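Local atomic coordinates of putative ABC transporter (Thermobispora bispora, PDB entry 4PE6), a protein that probably serves as the solute-binding component of an ABC transporter, capturing a small sugar-like or sugar-acid ligand between its two lobes. Residues P97-A102 with V109-S114; A72-L77 with L85-A90; P19-S24 with D273-R278. One frame throughout, in Å; residues are numbered along the deposited sequence.

Interaction 1: P97-A102 with V109-S114. With LTH ((2R,3S)-2,3,4-trihydroxybutanoic acid), chain C.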
loop_
_atom_site.group_PDB
_atom_site.type_symbol
_atom_site.label_atom_id
_atom_site.label_comp_id
_atom_site.label_asym_id
_atom_site.label_seq_id
_atom_site.Cartn_x
_atom_site.Cartn_y
_atom_site.Cartn_z
ATOM N N PRO A 97 13.000 -19.027 -0.975
ATOM C CA PRO A 97 14.036 -19.817 -0.289
ATOM C C PRO A 97 14.490 -19.190 1.035
ATOM O O PRO A 97 14.619 -19.887 2.027
ATOM C CB PRO A 97 15.171 -19.871 -1.318
ATOM C CG PRO A 97 14.456 -19.791 -2.642
ATOM C CD PRO A 97 13.327 -18.823 -2.397
ATOM N N VAL A 98 14.698 -17.880 1.073
ATOM C CA VAL A 98 15.186 -17.279 2.307
ATOM C C VAL A 98 14.094 -17.253 3.360
ATOM O O VAL A 98 14.391 -17.321 4.549
ATOM C CB VAL A 98 15.826 -15.888 2.106
ATOM C CG1 VAL A 98 14.780 -14.808 1.888
ATOM C CG2 VAL A 98 16.712 -15.544 3.297
ATOM N N ILE A 99 12.837 -17.186 2.927
ATOM C CA ILE A 99 11.716 -17.271 3.867
ATOM C C ILE A 99 11.742 -18.645 4.510
ATOM O O ILE A 99 11.615 -18.768 5.724
ATOM C CB ILE A 99 10.364 -16.922 3.204
ATOM C CG1 ILE A 99 10.285 -15.403 2.966
ATOM C CG2 ILE A 99 9.194 -17.384 4.054
ATOM C CD1 ILE A 99 9.103 -14.964 2.115
ATOM N N GLN A 100 11.947 -19.681 3.706
ATOM C CA GLN A 100 12.029 -21.025 4.260
ATOM C C GLN A 100 13.252 -21.180 5.166
ATOM O O GLN A 100 13.197 -21.891 6.160
ATOM C CB GLN A 100 12.028 -22.064 3.149
ATOM C CG GLN A 100 11.941 -23.504 3.650
ATOM C CD GLN A 100 10.632 -23.790 4.338
ATOM O OE1 GLN A 100 9.576 -23.681 3.729
ATOM N NE2 GLN A 100 10.688 -24.149 5.614
ATOM N N GLN A 101 14.349 -20.497 4.834
ATOM C CA GLN A 101 15.548 -20.519 5.660
ATOM C C GLN A 101 15.258 -19.906 7.034
ATOM O O GLN A 101 15.677 -20.439 8.078
ATOM C CB GLN A 101 16.696 -19.767 4.951
ATOM C CG GLN A 101 17.997 -19.699 5.744
ATOM C CD GLN A 101 19.050 -18.825 5.099
ATOM O OE1 GLN A 101 19.092 -18.678 3.878
ATOM N NE2 GLN A 101 19.919 -18.242 5.926
ATOM N N ALA A 102 14.545 -18.782 7.036
ATOM C CA ALA A 102 14.130 -18.146 8.269
ATOM C C ALA A 102 13.273 -19.090 9.118
ATOM O O ALA A 102 13.524 -19.250 10.301
ATOM C CB ALA A 102 13.378 -16.851 7.984
ATOM N N VAL A 109 7.468 -15.897 10.589
ATOM C CA VAL A 109 7.528 -15.030 9.420
ATOM C C VAL A 109 6.141 -14.559 9.051
ATOM O O VAL A 109 5.256 -15.365 8.797
ATOM C CB VAL A 109 8.199 -15.754 8.226
ATOM C CG1 VAL A 109 8.123 -14.901 6.974
ATOM C CG2 VAL A 109 9.639 -16.097 8.569
ATOM N N VAL A 110 5.950 -13.240 9.072
ATOM C CA VAL A 110 4.742 -12.616 8.586
ATOM C C VAL A 110 5.066 -11.828 7.336
ATOM O O VAL A 110 5.824 -10.835 7.370
ATOM C CB VAL A 110 4.121 -11.674 9.638
ATOM C CG1 VAL A 110 2.827 -11.087 9.121
ATOM C CG2 VAL A 110 3.895 -12.413 10.951
ATOM N N VAL A 111 4.530 -12.301 6.217
ATOM C CA VAL A 111 4.563 -11.549 4.985
ATOM C C VAL A 111 3.376 -10.597 5.014
ATOM O O VAL A 111 2.242 -11.022 5.259
ATOM C CB VAL A 111 4.455 -12.492 3.785
ATOM C CG1 VAL A 111 4.197 -11.717 2.495
ATOM C CG2 VAL A 111 5.706 -13.364 3.688
ATOM N N PHE A 112 3.613 -9.314 4.784
ATOM C CA PHE A 112 2.524 -8.354 4.806
ATOM C C PHE A 112 2.499 -7.473 3.574
ATOM O O PHE A 112 3.489 -7.371 2.853
ATOM C CB PHE A 112 2.481 -7.518 6.100
ATOM C CG PHE A 112 3.576 -6.508 6.202
ATOM C CD1 PHE A 112 4.827 -6.891 6.632
ATOM C CD2 PHE A 112 3.366 -5.195 5.826
ATOM C CE1 PHE A 112 5.859 -5.957 6.745
ATOM C CE2 PHE A 112 4.381 -4.273 5.913
ATOM C CZ PHE A 112 5.624 -4.650 6.362
ATOM N N ASP A 113 1.345 -6.865 3.334
ATOM C CA ASP A 113 1.092 -6.039 2.162
ATOM C C ASP A 113 1.446 -6.775 0.880
ATOM O O ASP A 113 1.970 -6.183 -0.075
ATOM C CB ASP A 113 1.886 -4.725 2.267
ATOM C CG ASP A 113 1.556 -3.748 1.154
ATOM O OD1 ASP A 113 0.361 -3.573 0.873
ATOM O OD2 ASP A 113 2.501 -3.151 0.565
ATOM N N SER A 114 1.152 -8.075 0.878
ATOM C CA SER A 114 1.381 -8.960 -0.252
ATOM C C SER A 114 0.823 -10.335 0.095
ATOM O O SER A 114 0.674 -10.676 1.274
ATOM C CB SER A 114 2.858 -9.114 -0.573
ATOM O OG SER A 114 3.324 -8.040 -1.390
HETATM O O1 LTH C . 1.815 1.922 -2.406
HETATM C C1 LTH C . 2.597 0.963 -2.055
HETATM O O LTH C . 3.844 1.016 -1.994
HETATM C C2 LTH C . 1.955 -0.360 -1.570
HETATM O O2 LTH C . 2.970 -1.350 -1.266
HETATM C C3 LTH C . 1.036 -0.959 -2.614
HETATM O O3 LTH C . 1.764 -1.208 -3.815
HETATM C C4 LTH C . 0.491 -2.301 -2.087
HETATM O O4 LTH C . -0.328 -1.976 -0.933
#

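Interaction 2: A72-L77 with L85-A90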
loop_
_atom_site.group_PDB
_atom_site.type_symbol
_atom_site.label_atom_id
_atom_site.label_comp_id
_atom_site.label_asym_id
_atom_site.label_seq_id
_atom_site.Cartn_x
_atom_site.Cartn_y
_atom_site.Cartn_z
ATOM N N ALA A 72 19.604 -10.698 0.196
ATOM C CA ALA A 72 20.860 -10.519 0.935
ATOM C C ALA A 72 20.617 -9.861 2.289
ATOM O O ALA A 72 21.160 -10.291 3.295
ATOM C CB ALA A 72 21.861 -9.687 0.133
ATOM N N GLN A 73 19.798 -8.819 2.313
ATOM C CA GLN A 73 19.511 -8.143 3.571
ATOM C C GLN A 73 18.834 -9.056 4.599
ATOM O O GLN A 73 19.121 -8.979 5.796
ATOM C CB GLN A 73 18.674 -6.903 3.318
ATOM C CG GLN A 73 19.434 -5.793 2.624
ATOM C CD GLN A 73 18.528 -4.632 2.242
ATOM O OE1 GLN A 73 17.321 -4.805 2.016
ATOM N NE2 GLN A 73 19.104 -3.438 2.174
ATOM N N ILE A 74 17.931 -9.909 4.140
ATOM C CA ILE A 74 17.272 -10.822 5.052
ATOM C C ILE A 74 18.290 -11.798 5.669
ATOM O O ILE A 74 18.262 -12.037 6.870
ATOM C CB ILE A 74 16.087 -11.531 4.364
ATOM C CG1 ILE A 74 14.994 -10.499 4.059
ATOM C CG2 ILE A 74 15.571 -12.673 5.228
ATOM C CD1 ILE A 74 13.784 -11.031 3.308
ATOM N N LYS A 75 19.231 -12.303 4.873
ATOM C CA LYS A 75 20.282 -13.152 5.424
ATOM C C LYS A 75 21.117 -12.417 6.480
ATOM O O LYS A 75 21.443 -12.995 7.512
ATOM C CB LYS A 75 21.157 -13.724 4.319
ATOM C CG LYS A 75 20.376 -14.625 3.383
ATOM C CD LYS A 75 21.150 -14.943 2.123
ATOM C CE LYS A 75 20.360 -15.911 1.251
ATOM N NZ LYS A 75 21.065 -16.143 -0.020
ATOM N N SER A 76 21.440 -11.143 6.260
ATOM C CA SER A 76 22.165 -10.379 7.290
ATOM C C SER A 76 21.307 -10.202 8.554
ATOM O O SER A 76 21.825 -10.238 9.684
ATOM C CB SER A 76 22.678 -9.033 6.760
ATOM O OG SER A 76 23.777 -9.235 5.874
ATOM N N LEU A 77 20.002 -10.038 8.373
ATOM C CA LEU A 77 19.085 -9.964 9.519
ATOM C C LEU A 77 19.054 -11.284 10.286
ATOM O O LEU A 77 19.047 -11.289 11.521
ATOM C CB LEU A 77 17.660 -9.581 9.090
ATOM C CG LEU A 77 17.427 -8.075 8.874
ATOM C CD1 LEU A 77 16.115 -7.841 8.151
ATOM C CD2 LEU A 77 17.459 -7.338 10.196
ATOM N N LEU A 85 10.182 -12.086 11.814
ATOM C CA LEU A 85 10.598 -11.340 10.668
ATOM C C LEU A 85 9.344 -10.932 9.899
ATOM O O LEU A 85 8.529 -11.796 9.515
ATOM C CB LEU A 85 11.515 -12.215 9.798
ATOM C CG LEU A 85 11.977 -11.586 8.494
ATOM C CD1 LEU A 85 12.837 -10.341 8.741
ATOM C CD2 LEU A 85 12.726 -12.636 7.665
ATOM N N LEU A 86 9.150 -9.627 9.740
ATOM C CA LEU A 86 8.037 -9.088 8.959
ATOM C C LEU A 86 8.545 -8.684 7.597
ATOM O O LEU A 86 9.568 -7.970 7.490
ATOM C CB LEU A 86 7.419 -7.868 9.652
ATOM C CG LEU A 86 7.205 -7.982 11.164
ATOM C CD1 LEU A 86 6.515 -6.741 11.721
ATOM C CD2 LEU A 86 6.416 -9.215 11.526
ATOM N N ILE A 87 7.865 -9.124 6.545
ATOM C CA ILE A 87 8.416 -8.921 5.201
ATOM C C ILE A 87 7.422 -8.279 4.250
ATOM O O ILE A 87 6.312 -8.807 4.045
ATOM C CB ILE A 87 8.896 -10.231 4.541
ATOM C CG1 ILE A 87 9.901 -10.940 5.424
ATOM C CG2 ILE A 87 9.454 -9.934 3.148
ATOM C CD1 ILE A 87 10.258 -12.317 4.911
ATOM N N ASN A 88 7.807 -7.138 3.677
ATOM C CA ASN A 88 7.107 -6.602 2.514
ATOM C C ASN A 88 7.951 -6.974 1.292
ATOM O O ASN A 88 9.013 -6.363 1.002
ATOM C CB ASN A 88 6.861 -5.111 2.625
ATOM C CG ASN A 88 5.901 -4.586 1.556
ATOM O OD1 ASN A 88 5.922 -5.050 0.424
ATOM N ND2 ASN A 88 5.066 -3.611 1.916
ATOM N N PRO A 89 7.501 -7.999 0.571
ATOM C CA PRO A 89 8.375 -8.600 -0.431
ATOM C C PRO A 89 8.474 -7.835 -1.722
ATOM O O PRO A 89 7.469 -7.353 -2.257
ATOM C CB PRO A 89 7.751 -9.992 -0.647
ATOM C CG PRO A 89 6.338 -9.814 -0.325
ATOM C CD PRO A 89 6.233 -8.732 0.716
ATOM N N ALA A 90 9.697 -7.720 -2.224
ATOM C CA ALA A 90 9.948 -7.055 -3.498
ATOM C C ALA A 90 9.396 -7.878 -4.678
ATOM O O ALA A 90 8.963 -7.291 -5.676
ATOM C CB ALA A 90 11.447 -6.818 -3.685
#

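Interaction 3: P19-S24 with D273-R278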
loop_
_atom_site.group_PDB
_atom_site.type_symbol
_atom_site.label_atom_id
_atom_site.label_comp_id
_atom_site.label_asym_id
_atom_site.label_seq_id
_atom_site.Cartn_x
_atom_site.Cartn_y
_atom_site.Cartn_z
ATOM N N PRO A 19 11.336 -10.462 22.848
ATOM C CA PRO A 19 11.611 -10.722 21.437
ATOM C C PRO A 19 12.231 -9.597 20.589
ATOM O O PRO A 19 11.982 -8.411 20.812
ATOM C CB PRO A 19 10.242 -11.081 20.863
ATOM C CG PRO A 19 9.248 -10.735 21.916
ATOM C CD PRO A 19 9.958 -10.818 23.212
ATOM N N PHE A 20 12.984 -10.034 19.582
ATOM C CA PHE A 20 13.564 -9.180 18.550
ATOM C C PHE A 20 12.717 -9.331 17.277
ATOM O O PHE A 20 12.649 -10.414 16.684
ATOM C CB PHE A 20 15.031 -9.573 18.336
ATOM C CG PHE A 20 15.700 -8.933 17.143
ATOM C CD1 PHE A 20 15.312 -7.682 16.654
ATOM C CD2 PHE A 20 16.758 -9.581 16.530
ATOM C CE1 PHE A 20 15.948 -7.120 15.558
ATOM C CE2 PHE A 20 17.401 -9.024 15.432
ATOM C CZ PHE A 20 16.996 -7.790 14.945
ATOM N N ILE A 21 12.054 -8.240 16.892
ATOM C CA ILE A 21 11.216 -8.187 15.676
ATOM C C ILE A 21 11.964 -7.444 14.557
ATOM O O ILE A 21 12.290 -6.268 14.704
ATOM C CB ILE A 21 9.895 -7.438 15.928
ATOM C CG1 ILE A 21 9.179 -7.973 17.189
ATOM C CG2 ILE A 21 8.996 -7.511 14.703
ATOM C CD1 ILE A 21 8.859 -9.458 17.145
ATOM N N ALA A 22 12.261 -8.140 13.455
ATOM C CA ALA A 22 12.948 -7.550 12.314
ATOM C C ALA A 22 11.937 -7.288 11.197
ATOM O O ALA A 22 11.029 -8.080 11.006
ATOM C CB ALA A 22 14.032 -8.497 11.838
ATOM N N LEU A 23 12.080 -6.169 10.497
ATOM C CA LEU A 23 11.231 -5.852 9.336
ATOM C C LEU A 23 12.104 -5.614 8.106
ATOM O O LEU A 23 13.012 -4.753 8.109
ATOM C CB LEU A 23 10.341 -4.643 9.609
ATOM C CG LEU A 23 9.256 -4.325 8.571
ATOM C CD1 LEU A 23 8.123 -3.523 9.216
ATOM C CD2 LEU A 23 9.788 -3.584 7.360
ATOM N N SER A 24 11.824 -6.365 7.053
ATOM C CA SER A 24 12.525 -6.214 5.777
ATOM C C SER A 24 11.532 -5.689 4.741
ATOM O O SER A 24 10.491 -6.310 4.481
ATOM C CB SER A 24 13.098 -7.550 5.305
ATOM O OG SER A 24 13.508 -7.475 3.957
ATOM N N ASP A 273 1.596 -12.353 18.725
ATOM C CA ASP A 273 0.641 -13.420 19.069
ATOM C C ASP A 273 1.206 -14.786 18.681
ATOM O O ASP A 273 1.083 -15.774 19.433
ATOM C CB ASP A 273 -0.734 -13.157 18.446
ATOM C CG ASP A 273 -1.606 -12.221 19.323
ATOM O OD1 ASP A 273 -1.153 -11.845 20.425
ATOM O OD2 ASP A 273 -2.737 -11.873 18.936
ATOM N N LEU A 274 1.870 -14.821 17.533
ATOM C CA LEU A 274 2.520 -16.032 17.063
ATOM C C LEU A 274 3.583 -16.475 18.063
ATOM O O LEU A 274 3.701 -17.670 18.379
ATOM C CB LEU A 274 3.128 -15.794 15.681
ATOM C CG LEU A 274 2.132 -15.762 14.508
ATOM C CD1 LEU A 274 2.877 -15.545 13.214
ATOM C CD2 LEU A 274 1.313 -17.028 14.399
ATOM N N LEU A 275 4.346 -15.508 18.569
ATOM C CA LEU A 275 5.453 -15.801 19.474
ATOM C C LEU A 275 5.003 -16.338 20.831
ATOM O O LEU A 275 5.777 -17.026 21.510
ATOM C CB LEU A 275 6.322 -14.551 19.669
ATOM C CG LEU A 275 7.232 -14.240 18.482
ATOM C CD1 LEU A 275 7.901 -12.869 18.668
ATOM C CD2 LEU A 275 8.271 -15.343 18.284
ATOM N N GLU A 276 3.776 -16.033 21.246
ATOM C CA GLU A 276 3.239 -16.611 22.478
ATOM C C GLU A 276 2.329 -17.823 22.244
ATOM O O GLU A 276 1.499 -18.158 23.083
ATOM C CB GLU A 276 2.568 -15.530 23.343
ATOM C CG GLU A 276 1.366 -14.817 22.745
ATOM C CD GLU A 276 0.715 -13.858 23.756
ATOM O OE1 GLU A 276 -0.431 -14.115 24.221
ATOM O OE2 GLU A 276 1.380 -12.873 24.123
ATOM N N GLY A 277 2.493 -18.482 21.100
ATOM C CA GLY A 277 1.807 -19.754 20.826
ATOM C C GLY A 277 0.377 -19.700 20.304
ATOM O O GLY A 277 -0.313 -20.737 20.246
ATOM N N ARG A 278 -0.082 -18.514 19.911
ATOM C CA ARG A 278 -1.444 -18.361 19.429
ATOM C C ARG A 278 -1.531 -18.741 17.971
ATOM O O ARG A 278 -0.580 -18.590 17.221
ATOM C CB ARG A 278 -1.947 -16.936 19.602
ATOM C CG ARG A 278 -2.077 -16.490 21.042
ATOM C CD ARG A 278 -2.641 -15.086 21.084
ATOM N NE ARG A 278 -2.774 -14.642 22.461
ATOM C CZ ARG A 278 -3.913 -14.402 23.100
ATOM N NH1 ARG A 278 -5.092 -14.507 22.506
ATOM N NH2 ARG A 278 -3.851 -14.028 24.366
#

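Interaction 1: P97-A102 with V109-S114
Helix 96-104 packs on strand 108-112 through a small, wholly apolar contact in which Ile99 and Ala102 rest on Val109 and Val111, the second half of a beta-alpha-beta unit that begins with strand 84-88. The short segments run roughly antiparallel, at 147°, and their axes come within 9.9 Å at closest approach. Ile99 works with both of its branches. Its CG2, anti to the backbone N (CG1 has chi1 -74°), lies 4.0 Å from Val109 CG1, while the extended CG1-CD1 arm carries CD1 further along the strand, to 4.1 Å from Val111 CG2. The isoleucine thus spans two residues on one face of the strand, meeting the second valine at about a right angle. Val109 is shared in the same way: its other methyl, CG2, is 3.9 Å from Ala102 CB, one helical turn beyond Ile99. Ile99 also touches Ile87 of the neighbouring strand 84-88, whereas Val110, on the other face, packs against helix 263-275. The sheet is therefore covered by helices on both sides.

Just past its C-terminal end the strand turns into the binding site. Asp113 there adopts positive phi, and its carboxylate grips the bound trihydroxybutanoic acid with both oxygens: OD1 accepts a bond from ligand O4 at 2.5 Å, and OD2 one from ligand O2 at 2.6 Å. Each oxygen has a further donor, Gln263 NE2 for OD1 and Asn88 ND2 for OD2, which probably helps to hold the carboxylate's orientation. Beside it, Ser114 OG bonds to Asp113 O at 2.6 Å. A helix packed against a strand of a parallel sheet, with ligand-binding residues at the strand's C-terminal end, is the arrangement of the Rossmann-like lobes of periplasmic binding proteins.

Interaction 2: A72-L77 with L85-A90
Ile74 and Leu77 of helix 67-78 meet Leu85 and Ile87 of strand 84-88, the helix-to-strand return of an alpha/beta lobe in the periplasmic binding protein fold. The segments are close to antiparallel, at 171°, and four buried aliphatic side chains fill the interval between them. Ile74 makes the tightest approach, its CG2 lying 3.7 Å from Leu85 CD2, and the two side chains cross at about a right angle. Leu85 divides its methyls between two helix residues: CD1 comes to 4.2 Å from Leu77 CD1, one turn further along the helix.

Around this first shell, Ala22 of strand 20-25 touches both leucines, and Val98 of helix 96-104 leans on Ile74. Gln70 ties the helix to the strand's end with its side-chain amide, NE2 bonding to Asn88 O and OE1 accepting from Ala90 N. It thereby helps to position Asn88, a second-shell residue of the ligand pocket.

Ile87 leaves the sheet on the helical face, beside Ile74 rather than straight at it, and with CG1 beside the backbone N (chi1 -55°) and chi2 extended its CD1 comes to 4.1 Å from Ile74 CD1.

Interaction 3: P19-S24 with D273-R278
Pro19, just before strand 20-25, and Ile21 within it converge on one methyl group of Leu275, the last residue of helix 263-275. That methyl is the tight point of an otherwise slender contact. Leu275 CD1 lies 3.7 Å from Pro19 CB and 3.9 Å from Ile21 CD1, so the leucine tip serves both strand-side residues at once. Leu275 reaches them with CG beside its backbone N (chi1 -76°) and an extended chi2, while Ile21 brings its end closer by folding the CG1-CD1 arm. The leucine and each of its two partners run alongside one another, pointing opposite ways. Leu275 also touches Lys108 of strand 108-112, and Ile21 continues inward onto Ala84 and Leu86 of the neighbouring strand. Ile21 is buried, whereas Pro19 and Leu275 stay partly exposed.

The outer side is polar. Leaving the helix, the chain closes in a Schellman motif: Gly277, with positive phi, supplies its N to Leu274 O at 3.1 Å, and Arg278 N reaches back to Asp273 O at 3.0 Å. The exposed turn is reinforced by charge. Arg278 NE bonds to Glu276 OE1 at 3.0 Å, nearly straight at 171°; the oxygen lies in the guanidinium plane but is met from above the carboxylate plane. NH2 adds a weak bond to the same oxygen. Asp273, by contrast, is buried, and its OD1 pairs with Arg315 and Arg319, whereas Arg278 makes just a long ion pair with it.

Across the contact itself no hydrogen bond forms, and just 87 Å² of surface is buried. The strand and the helix end are thus joined by aliphatic contact alone, while the hydrogen bonds and ion pairs lie in the turn and with Arg315 and Arg319, so the helix end is probably held in shape by these rather than by the strand.

How the interactions relate
From the N terminus, strand 20-25 comes first, but its partner in interaction 3 arrives some 250 residues later, so that contact closes a very long loop holding the other two. Within it, interaction 2 closes a short loop between helix 67-78 and strand 84-88, and interaction 1 closes the next, between helix 96-104 and strand 108-112; the two follow in series without crossing. Strands 20-25, 84-88 and 108-112 are consecutive neighbours in one parallel part of the sheet, linked by backbone bonds such as Leu86 N to Ala22 O. Interactions 1 and 2 cover one face with helices; interaction 3 brings the late helix 263-275 to the other.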